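Local coordinates for protein AfJAMM (Archaeoglobus fulgidus, PDB 1R5X) that is a zinc-binding JAMM (MPN) domain protein from an archaeon, probably a metallopeptidase by family, related to proteasome and signalosome subunits, at residues A[82-87]-A[106-111]; A[75-80]-A[97-102]; A[35-40]-A[47-52]. All coordinates share one frame; numbering follows the deposited sequence.

Interaction 1. Residues A[82-87]-A[106-111]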
loop_
_atom_site.group_PDB
_atom_site.type_symbol
_atom_site.label_atom_id
_atom_site.label_comp_id
_atom_site.label_asym_id
_atom_site.label_seq_id
_atom_site.Cartn_x
_atom_site.Cartn_y
_atom_site.Cartn_z
ATOM N N PRO A 82 -3.456 4.231 12.076
ATOM C CA PRO A 82 -2.780 4.253 13.376
ATOM C C PRO A 82 -3.245 3.175 14.365
ATOM O O PRO A 82 -2.814 3.156 15.520
ATOM C CB PRO A 82 -3.056 5.664 13.868
ATOM C CG PRO A 82 -4.421 5.936 13.317
ATOM C CD PRO A 82 -4.317 5.415 11.908
ATOM N N SER A 83 -4.121 2.278 13.919
ATOM C CA SER A 83 -4.594 1.203 14.785
ATOM C C SER A 83 -4.264 -0.145 14.133
ATOM O O SER A 83 -4.060 -0.220 12.921
ATOM C CB SER A 83 -6.096 1.333 15.033
ATOM O OG SER A 83 -6.805 1.458 13.812
ATOM N N PRO A 84 -4.186 -1.219 14.938
ATOM C CA PRO A 84 -3.878 -2.600 14.526
ATOM C C PRO A 84 -4.789 -3.301 13.497
ATOM O O PRO A 84 -4.811 -4.529 13.439
ATOM C CB PRO A 84 -3.856 -3.358 15.850
ATOM C CG PRO A 84 -3.428 -2.291 16.839
ATOM C CD PRO A 84 -4.274 -1.124 16.405
ATOM N N SER A 85 -5.520 -2.546 12.681
ATOM C CA SER A 85 -6.406 -3.133 11.665
ATOM C C SER A 85 -6.126 -2.694 10.236
ATOM O O SER A 85 -5.955 -1.502 9.956
ATOM C CB SER A 85 -7.862 -2.820 11.997
ATOM O OG SER A 85 -8.552 -2.355 10.850
ATOM N N CYS A 86 -6.075 -3.667 9.330
ATOM C CA CYS A 86 -5.806 -3.395 7.911
ATOM C C CYS A 86 -7.067 -3.393 7.076
ATOM O O CYS A 86 -7.014 -3.274 5.853
ATOM C CB CYS A 86 -4.849 -4.451 7.344
ATOM S SG CYS A 86 -3.116 -4.023 7.405
ATOM N N ARG A 87 -8.199 -3.555 7.745
ATOM C CA ARG A 87 -9.488 -3.586 7.061
ATOM C C ARG A 87 -9.776 -2.232 6.414
ATOM O O ARG A 87 -9.633 -1.184 7.047
ATOM C CB ARG A 87 -10.609 -3.929 8.048
ATOM C CG ARG A 87 -10.595 -5.371 8.569
ATOM C CD ARG A 87 -10.788 -6.392 7.454
ATOM N NE ARG A 87 -9.537 -6.716 6.773
ATOM C CZ ARG A 87 -9.454 -7.441 5.662
ATOM N NH1 ARG A 87 -10.553 -7.920 5.092
ATOM N NH2 ARG A 87 -8.269 -7.701 5.126
ATOM N N VAL A 106 -1.415 -0.397 5.465
ATOM C CA VAL A 106 -0.431 -0.723 6.490
ATOM C C VAL A 106 -1.002 -0.221 7.812
ATOM O O VAL A 106 -1.546 0.879 7.887
ATOM C CB VAL A 106 0.931 -0.037 6.191
ATOM C CG1 VAL A 106 1.950 -0.389 7.267
ATOM C CG2 VAL A 106 1.456 -0.486 4.811
ATOM N N CYS A 107 -0.894 -1.028 8.859
ATOM C CA CYS A 107 -1.439 -0.622 10.145
ATOM C C CYS A 107 -0.463 -0.842 11.285
ATOM O O CYS A 107 0.526 -1.558 11.146
ATOM C CB CYS A 107 -2.738 -1.378 10.419
ATOM S SG CYS A 107 -2.524 -3.165 10.469
ATOM N N TYR A 108 -0.745 -0.193 12.406
ATOM C CA TYR A 108 0.079 -0.288 13.600
ATOM C C TYR A 108 0.293 -1.768 13.957
ATOM O O TYR A 108 -0.635 -2.578 13.858
ATOM C CB TYR A 108 -0.635 0.440 14.743
ATOM C CG TYR A 108 0.169 0.555 16.013
ATOM C CD1 TYR A 108 0.882 1.716 16.303
ATOM C CD2 TYR A 108 0.214 -0.497 16.933
ATOM C CE1 TYR A 108 1.615 1.832 17.472
ATOM C CE2 TYR A 108 0.948 -0.390 18.106
ATOM C CZ TYR A 108 1.645 0.774 18.371
ATOM O OH TYR A 108 2.389 0.884 19.526
ATOM N N PRO A 109 1.507 -2.135 14.405
ATOM C CA PRO A 109 2.720 -1.327 14.625
ATOM C C PRO A 109 3.608 -1.109 13.394
ATOM O O PRO A 109 4.753 -0.695 13.522
ATOM C CB PRO A 109 3.443 -2.102 15.716
ATOM C CG PRO A 109 3.177 -3.538 15.303
ATOM C CD PRO A 109 1.698 -3.511 14.907
ATOM N N TYR A 110 3.077 -1.404 12.212
ATOM C CA TYR A 110 3.791 -1.221 10.947
ATOM C C TYR A 110 5.014 -2.123 10.776
ATOM O O TYR A 110 6.062 -1.678 10.293
ATOM C CB TYR A 110 4.232 0.249 10.766
ATOM C CG TYR A 110 3.209 1.279 11.198
ATOM C CD1 TYR A 110 3.344 1.960 12.415
ATOM C CD2 TYR A 110 2.098 1.565 10.403
ATOM C CE1 TYR A 110 2.403 2.901 12.828
ATOM C CE2 TYR A 110 1.149 2.493 10.802
ATOM C CZ TYR A 110 1.308 3.162 12.020
ATOM O OH TYR A 110 0.364 4.079 12.411
ATOM N N ASP A 111 4.894 -3.383 11.183
ATOM C CA ASP A 111 5.999 -4.318 11.016
ATOM C C ASP A 111 5.749 -5.037 9.695
ATOM O O ASP A 111 4.789 -4.707 8.990
ATOM C CB ASP A 111 6.063 -5.317 12.176
ATOM C CG ASP A 111 4.740 -6.033 12.427
ATOM O OD1 ASP A 111 4.033 -6.391 11.458
ATOM O OD2 ASP A 111 4.417 -6.261 13.614
#
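Cys107 and Cys86 face each other with their sulfurs 3.2 Å apart (SG to SG), a close approach but well beyond a covalent bond. The pair forms a disulfide in a structure of this protein, though not here, where the two sulfurs abut without a bond. Cys107 SG stands between its own backbone N and carbonyl carbon (chi1 60°), and this turns it toward the backbone of 84-86. CB of the same residue is pressed by two carbonyl oxygens of the facing loop, Ser83 O at 3.1 Å and Ser85 O at 3.3 Å. One residue on, Tyr108 N gives Ser83 O a weak hydrogen bond of 3.4 Å, bent to 130° at the hydrogen, and Tyr108 O receives a CA-H...O contact from Pro84 CA at 3.3 Å. The side chains of Pro84 and Tyr108 run alongside each other in the same direction, with Pro84 CG 4.1 Å from Tyr108 CD2. In the JAMM fold, the loop that follows the His-x-His strand 76-81 is thus laid against the end of strand 102-107, the next strand of the sheet; the zinc ligand His81 directly precedes Pro82. The end of Tyr110 comes in too: its OH lies 3.3 Å from Pro82 CA, while its hydrogen-bond partner is His31 ND1. Behind the loop, Ser85 O accepts a hydrogen bond from His81 ND1, a second-shell contact that helps fix the rotation of this zinc-binding ring. Cys86 O is tied in turn to Tyr118 OH.

Interaction 2. Residues A[75-80]-A[97-102]. With ZN (zinc ion), chain C.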
loop_
_atom_site.group_PDB
_atom_site.type_symbol
_atom_site.label_atom_id
_atom_site.label_comp_id
_atom_site.label_asym_id
_atom_site.label_seq_id
_atom_site.Cartn_x
_atom_site.Cartn_y
_atom_site.Cartn_z
ATOM N N PHE A 75 0.263 2.148 -10.474
ATOM C CA PHE A 75 -0.123 0.784 -10.131
ATOM C C PHE A 75 -1.178 0.753 -9.031
ATOM O O PHE A 75 -1.979 -0.174 -8.952
ATOM C CB PHE A 75 1.101 -0.019 -9.667
ATOM C CG PHE A 75 2.053 -0.394 -10.775
ATOM C CD1 PHE A 75 3.160 -1.187 -10.505
ATOM C CD2 PHE A 75 1.836 0.023 -12.085
ATOM C CE1 PHE A 75 4.041 -1.567 -11.521
ATOM C CE2 PHE A 75 2.712 -0.352 -13.108
ATOM C CZ PHE A 75 3.816 -1.149 -12.825
ATOM N N GLY A 76 -1.168 1.770 -8.179
ATOM C CA GLY A 76 -2.123 1.811 -7.092
ATOM C C GLY A 76 -1.765 2.795 -5.989
ATOM O O GLY A 76 -1.022 3.766 -6.198
ATOM N N THR A 77 -2.302 2.541 -4.801
ATOM C CA THR A 77 -2.068 3.410 -3.666
ATOM C C THR A 77 -1.668 2.650 -2.427
ATOM O O THR A 77 -1.779 1.433 -2.351
ATOM C CB THR A 77 -3.326 4.214 -3.296
ATOM O OG1 THR A 77 -4.302 3.335 -2.711
ATOM C CG2 THR A 77 -3.922 4.869 -4.527
ATOM N N VAL A 78 -1.200 3.407 -1.452
ATOM C CA VAL A 78 -0.803 2.873 -0.179
ATOM C C VAL A 78 -1.132 3.935 0.866
ATOM O O VAL A 78 -0.971 5.135 0.633
ATOM C CB VAL A 78 0.709 2.574 -0.136
ATOM C CG1 VAL A 78 1.509 3.864 -0.330
ATOM C CG2 VAL A 78 1.064 1.934 1.176
ATOM N N HIS A 79 -1.636 3.495 2.007
ATOM C CA HIS A 79 -1.911 4.426 3.083
ATOM C C HIS A 79 -1.974 3.646 4.376
ATOM O O HIS A 79 -2.147 2.434 4.366
ATOM C CB HIS A 79 -3.176 5.253 2.813
ATOM C CG HIS A 79 -4.443 4.611 3.259
ATOM N ND1 HIS A 79 -4.896 3.407 2.766
ATOM C CD2 HIS A 79 -5.368 5.025 4.153
ATOM C CE1 HIS A 79 -6.047 3.107 3.339
ATOM N NE2 HIS A 79 -6.355 4.075 4.185
ATOM N N SER A 80 -1.803 4.336 5.493
ATOM C CA SER A 80 -1.787 3.657 6.777
ATOM C C SER A 80 -2.903 4.014 7.737
ATOM O O SER A 80 -3.646 4.970 7.531
ATOM C CB SER A 80 -0.424 3.875 7.437
ATOM O OG SER A 80 -0.152 5.259 7.569
ATOM N N THR A 97 -11.099 2.918 -6.080
ATOM C CA THR A 97 -11.694 3.016 -7.413
ATOM C C THR A 97 -11.059 4.062 -8.330
ATOM O O THR A 97 -11.460 4.192 -9.486
ATOM C CB THR A 97 -13.203 3.333 -7.321
ATOM O OG1 THR A 97 -13.387 4.586 -6.653
ATOM C CG2 THR A 97 -13.935 2.241 -6.550
ATOM N N ARG A 98 -10.063 4.792 -7.840
ATOM C CA ARG A 98 -9.458 5.829 -8.665
ATOM C C ARG A 98 -8.001 5.676 -9.105
ATOM O O ARG A 98 -7.664 6.019 -10.238
ATOM C CB ARG A 98 -9.625 7.190 -7.979
ATOM C CG ARG A 98 -11.070 7.620 -7.795
ATOM N N PHE A 99 -7.133 5.171 -8.236
ATOM C CA PHE A 99 -5.731 5.057 -8.614
ATOM C C PHE A 99 -5.134 3.660 -8.652
ATOM O O PHE A 99 -4.743 3.117 -7.619
ATOM C CB PHE A 99 -4.869 5.934 -7.702
ATOM C CG PHE A 99 -5.203 7.393 -7.770
ATOM C CD1 PHE A 99 -6.351 7.886 -7.159
ATOM C CD2 PHE A 99 -4.372 8.277 -8.450
ATOM C CE1 PHE A 99 -6.669 9.241 -7.223
ATOM C CE2 PHE A 99 -4.680 9.634 -8.522
ATOM C CZ PHE A 99 -5.832 10.116 -7.906
ATOM N N GLY A 100 -5.048 3.093 -9.853
ATOM C CA GLY A 100 -4.460 1.777 -10.022
ATOM C C GLY A 100 -5.281 0.599 -9.545
ATOM O O GLY A 100 -6.392 0.758 -9.035
ATOM N N LYS A 101 -4.705 -0.589 -9.690
ATOM C CA LYS A 101 -5.368 -1.838 -9.316
ATOM C C LYS A 101 -4.962 -2.417 -7.963
ATOM O O LYS A 101 -5.677 -3.250 -7.408
ATOM C CB LYS A 101 -5.102 -2.893 -10.395
ATOM C CG LYS A 101 -5.591 -2.496 -11.784
ATOM C CD LYS A 101 -5.230 -3.541 -12.835
ATOM C CE LYS A 101 -5.808 -3.166 -14.195
ATOM N NZ LYS A 101 -5.461 -4.142 -15.267
ATOM N N TYR A 102 -3.812 -1.988 -7.446
ATOM C CA TYR A 102 -3.307 -2.489 -6.172
ATOM C C TYR A 102 -3.365 -1.416 -5.095
ATOM O O TYR A 102 -2.865 -0.308 -5.278
ATOM C CB TYR A 102 -1.861 -2.974 -6.324
ATOM C CG TYR A 102 -1.663 -4.004 -7.414
ATOM C CD1 TYR A 102 -1.619 -3.629 -8.756
ATOM C CD2 TYR A 102 -1.550 -5.362 -7.103
ATOM C CE1 TYR A 102 -1.468 -4.592 -9.773
ATOM C CE2 TYR A 102 -1.401 -6.321 -8.103
ATOM C CZ TYR A 102 -1.365 -5.928 -9.430
ATOM O OH TYR A 102 -1.249 -6.879 -10.407
HETATM ZN ZN ZN C . -7.964 3.600 5.347
#
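Tyr102 and Phe75, the two residues most buried by this contact, meet chiefly at the Phe75 carbonyl, which takes a backbone bond and the edge of the Tyr102 ring. Tyr102 N donates to Phe75 O over 3.0 Å, nearly straight at 170° and lying in the carbonyl plane. Lys101 N adds a weak, strongly bent bond to the same oxygen (124°), and Gly100 CA brings a CA-H...O contact of 3.3 Å, so three consecutive residues crowd round one acceptor. The Tyr102 ring has its CG anti to the carbonyl carbon (chi1 -55°), which brings its edge toward that oxygen: Phe75 O sits at this edge, in the ring plane, 3.5 Å from Tyr102 CD1. The ring of Phe75 leads away and packs on Met13 and Met46. Gly76 pairs with Tyr102 as a parallel bridge, the start of the pairing between strands 76-81 and 102-107; helix 90-95 lies between them in sequence, making this a beta-alpha-beta crossover in the JAMM domain. Phe75 and Gly76 both face Leu39 of the other neighbouring strand and form a classic beta bulge. At Gly76, whose backbone angles suit glycine, CA also approaches Phe99 O at 3.0 Å in a CA-H...O contact. Thr77 is the third main contributor: its CG2 touches Phe99 CB at 3.5 Å, the two side chains crossing at about a right angle, while OG1 is hydrogen-bonded to His103 ND1. Two residues along the strand, His79 NE2 binds the zinc ion at 2.0 Å, and His81 and Asp92 supply further ligands.

Interaction 3. Residues A[35-40]-A[47-52]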
loop_
_atom_site.group_PDB
_atom_site.type_symbol
_atom_site.label_atom_id
_atom_site.label_comp_id
_atom_site.label_asym_id
_atom_site.label_seq_id
_atom_site.Cartn_x
_atom_site.Cartn_y
_atom_site.Cartn_z
ATOM N N PHE A 35 -0.399 7.978 6.584
ATOM C CA PHE A 35 0.534 8.185 5.494
ATOM C C PHE A 35 -0.190 7.762 4.210
ATOM O O PHE A 35 -0.885 6.751 4.197
ATOM C CB PHE A 35 1.776 7.317 5.716
ATOM C CG PHE A 35 2.543 7.018 4.463
ATOM C CD1 PHE A 35 3.220 8.025 3.783
ATOM C CD2 PHE A 35 2.585 5.723 3.961
ATOM C CE1 PHE A 35 3.930 7.738 2.607
ATOM C CE2 PHE A 35 3.286 5.424 2.795
ATOM C CZ PHE A 35 3.960 6.430 2.117
ATOM N N ILE A 36 -0.054 8.540 3.145
ATOM C CA ILE A 36 -0.679 8.176 1.876
ATOM C C ILE A 36 0.235 8.507 0.701
ATOM O O ILE A 36 0.893 9.547 0.678
ATOM C CB ILE A 36 -2.033 8.886 1.660
ATOM C CG1 ILE A 36 -2.663 8.376 0.358
ATOM C CG2 ILE A 36 -1.831 10.400 1.599
ATOM C CD1 ILE A 36 -4.098 8.770 0.154
ATOM N N ALA A 37 0.277 7.616 -0.276
ATOM C CA ALA A 37 1.125 7.822 -1.438
ATOM C C ALA A 37 0.704 6.922 -2.588
ATOM O O ALA A 37 -0.174 6.062 -2.444
ATOM C CB ALA A 37 2.587 7.555 -1.063
ATOM N N LEU A 38 1.328 7.130 -3.740
ATOM C CA LEU A 38 1.020 6.326 -4.911
ATOM C C LEU A 38 2.098 5.284 -5.190
ATOM O O LEU A 38 3.274 5.465 -4.855
ATOM C CB LEU A 38 0.832 7.219 -6.139
ATOM C CG LEU A 38 -0.326 8.210 -6.063
ATOM C CD1 LEU A 38 -0.366 9.035 -7.348
ATOM C CD2 LEU A 38 -1.643 7.464 -5.858
ATOM N N LEU A 39 1.673 4.187 -5.803
ATOM C CA LEU A 39 2.553 3.079 -6.146
ATOM C C LEU A 39 2.810 3.068 -7.637
ATOM O O LEU A 39 1.967 3.469 -8.417
ATOM C CB LEU A 39 1.903 1.745 -5.753
ATOM C CG LEU A 39 1.723 1.429 -4.259
ATOM C CD1 LEU A 39 0.783 0.241 -4.092
ATOM C CD2 LEU A 39 3.089 1.121 -3.629
ATOM N N SER A 40 3.983 2.603 -8.029
ATOM C CA SER A 40 4.316 2.500 -9.441
ATOM C C SER A 40 5.495 1.558 -9.593
ATOM O O SER A 40 6.005 1.013 -8.602
ATOM C CB SER A 40 4.661 3.873 -10.039
ATOM O OG SER A 40 4.737 3.799 -11.457
ATOM N N ASP A 47 8.191 -0.955 -7.498
ATOM C CA ASP A 47 9.441 -0.454 -6.939
ATOM C C ASP A 47 9.488 1.069 -6.902
ATOM O O ASP A 47 10.545 1.654 -6.663
ATOM C CB ASP A 47 10.645 -1.001 -7.720
ATOM C CG ASP A 47 10.542 -0.764 -9.217
ATOM O OD1 ASP A 47 11.477 -1.156 -9.939
ATOM O OD2 ASP A 47 9.533 -0.196 -9.683
ATOM N N GLU A 48 8.338 1.703 -7.127
ATOM C CA GLU A 48 8.262 3.156 -7.112
ATOM C C GLU A 48 7.296 3.687 -6.061
ATOM O O GLU A 48 6.176 3.192 -5.908
ATOM C CB GLU A 48 7.831 3.705 -8.481
ATOM C CG GLU A 48 8.691 3.288 -9.670
ATOM C CD GLU A 48 8.285 3.995 -10.961
ATOM O OE1 GLU A 48 8.339 5.243 -10.999
ATOM O OE2 GLU A 48 7.911 3.313 -11.941
ATOM N N LEU A 49 7.747 4.696 -5.331
ATOM C CA LEU A 49 6.918 5.346 -4.340
ATOM C C LEU A 49 6.765 6.780 -4.843
ATOM O O LEU A 49 7.754 7.461 -5.112
ATOM C CB LEU A 49 7.588 5.327 -2.967
ATOM C CG LEU A 49 6.626 5.584 -1.805
ATOM C CD1 LEU A 49 5.421 4.665 -1.943
ATOM C CD2 LEU A 49 7.328 5.336 -0.471
ATOM N N ILE A 50 5.526 7.223 -4.995
ATOM C CA ILE A 50 5.253 8.570 -5.476
ATOM C C ILE A 50 4.510 9.351 -4.407
ATOM O O ILE A 50 3.388 9.004 -4.049
ATOM C CB ILE A 50 4.396 8.537 -6.757
ATOM C CG1 ILE A 50 5.088 7.680 -7.820
ATOM C CG2 ILE A 50 4.185 9.960 -7.286
ATOM C CD1 ILE A 50 4.286 7.509 -9.084
ATOM N N PHE A 51 5.137 10.404 -3.896
ATOM C CA PHE A 51 4.507 11.210 -2.860
ATOM C C PHE A 51 3.607 12.303 -3.388
ATOM O O PHE A 51 3.884 12.911 -4.416
ATOM C CB PHE A 51 5.556 11.809 -1.926
ATOM C CG PHE A 51 6.167 10.805 -1.002
ATOM C CD1 PHE A 51 7.114 9.901 -1.464
ATOM C CD2 PHE A 51 5.769 10.740 0.330
ATOM C CE1 PHE A 51 7.658 8.941 -0.612
ATOM C CE2 PHE A 51 6.307 9.784 1.187
ATOM C CZ PHE A 51 7.255 8.884 0.713
ATOM N N LEU A 52 2.525 12.537 -2.659
ATOM C CA LEU A 52 1.528 13.533 -3.022
ATOM C C LEU A 52 1.952 14.964 -2.713
ATOM O O LEU A 52 2.634 15.226 -1.721
ATOM C CB LEU A 52 0.213 13.218 -2.303
ATOM C CG LEU A 52 -0.243 11.763 -2.443
ATOM C CD1 LEU A 52 -1.580 11.569 -1.740
ATOM C CD2 LEU A 52 -0.360 11.402 -3.923
#
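Strands 36-40 and 48-51 run antiparallel with their directions 143° apart, pairing Leu38 with Ile50 and Ser40 with Glu48 as hydrogen-bonded pairs and Leu39 with Leu49 as a non-hydrogen-bonded one. The Leu38-Ile50 pair is the straighter: Leu38 N to Ile50 O measures 2.8 Å at 173°, and Ile50 N returns to Leu38 O. Toward the turn of this beta hairpin, Ser40 O accepts from both Asp47 N (3.1 Å) and Glu48 N (2.8 Å), a classic beta bulge. The first of these donors lies in the carbonyl plane and the second well above it.

On the face of Leu38, Ser40, Glu48 and Ile50, Leu38 CB packs against Ile50 CB at 3.8 Å. Leu52 crosses Leu38 at about a right angle, resting CD2 on Leu38 CG, and also crosses Ile36, whose CG2 lies 3.5 Å from Leu52 CD1. Ile50, with CG1 anti to its carbonyl carbon and the chain extended beyond, carries CD1 to Ser40 CB. The Glu48 carboxylate lies alongside Ser40, yet the hydroxyl is hydrogen-bonded to Lys73 O.

On the face of Ala37 and Leu49, Leu49 CD1 sits 4.1 Å from Ala37 CB. Phe35 and Phe51 meet obliquely, planes at 52°, with Phe51 CE2 3.4 Å from Phe35 CE1 at the edge of the Phe35 ring. Helix 17-30 covers this side, touching Phe35 and Leu49.

Side-chain adhesion between the strands is thus mainly apolar, while polar cohesion comes from the backbone; the doubly gripped Ser40 O fixes the bulge at the turn end.

In the fold
From the N terminus, interaction 3 closes first, joining strands 36-40 and 45-51 across a short hairpin turn. The chain then passes to strand 76-81, which opens interaction 2 and leads directly into the loop that opens interaction 1. Their partners follow helix 90-95 in the same order, 97-102 then 106-111, so interactions 1 and 2 cross rather than nest, whereas interaction 3 stands in series before both. Strand 76-81 is the shared element: it pairs with 36-40 on one side, as in Gly76 O to Leu39 N, and with 102-107 on the other, as in Val106 N to His79 O. Interactions 1 and 3 do not touch, their nearest atoms about 6 Å apart.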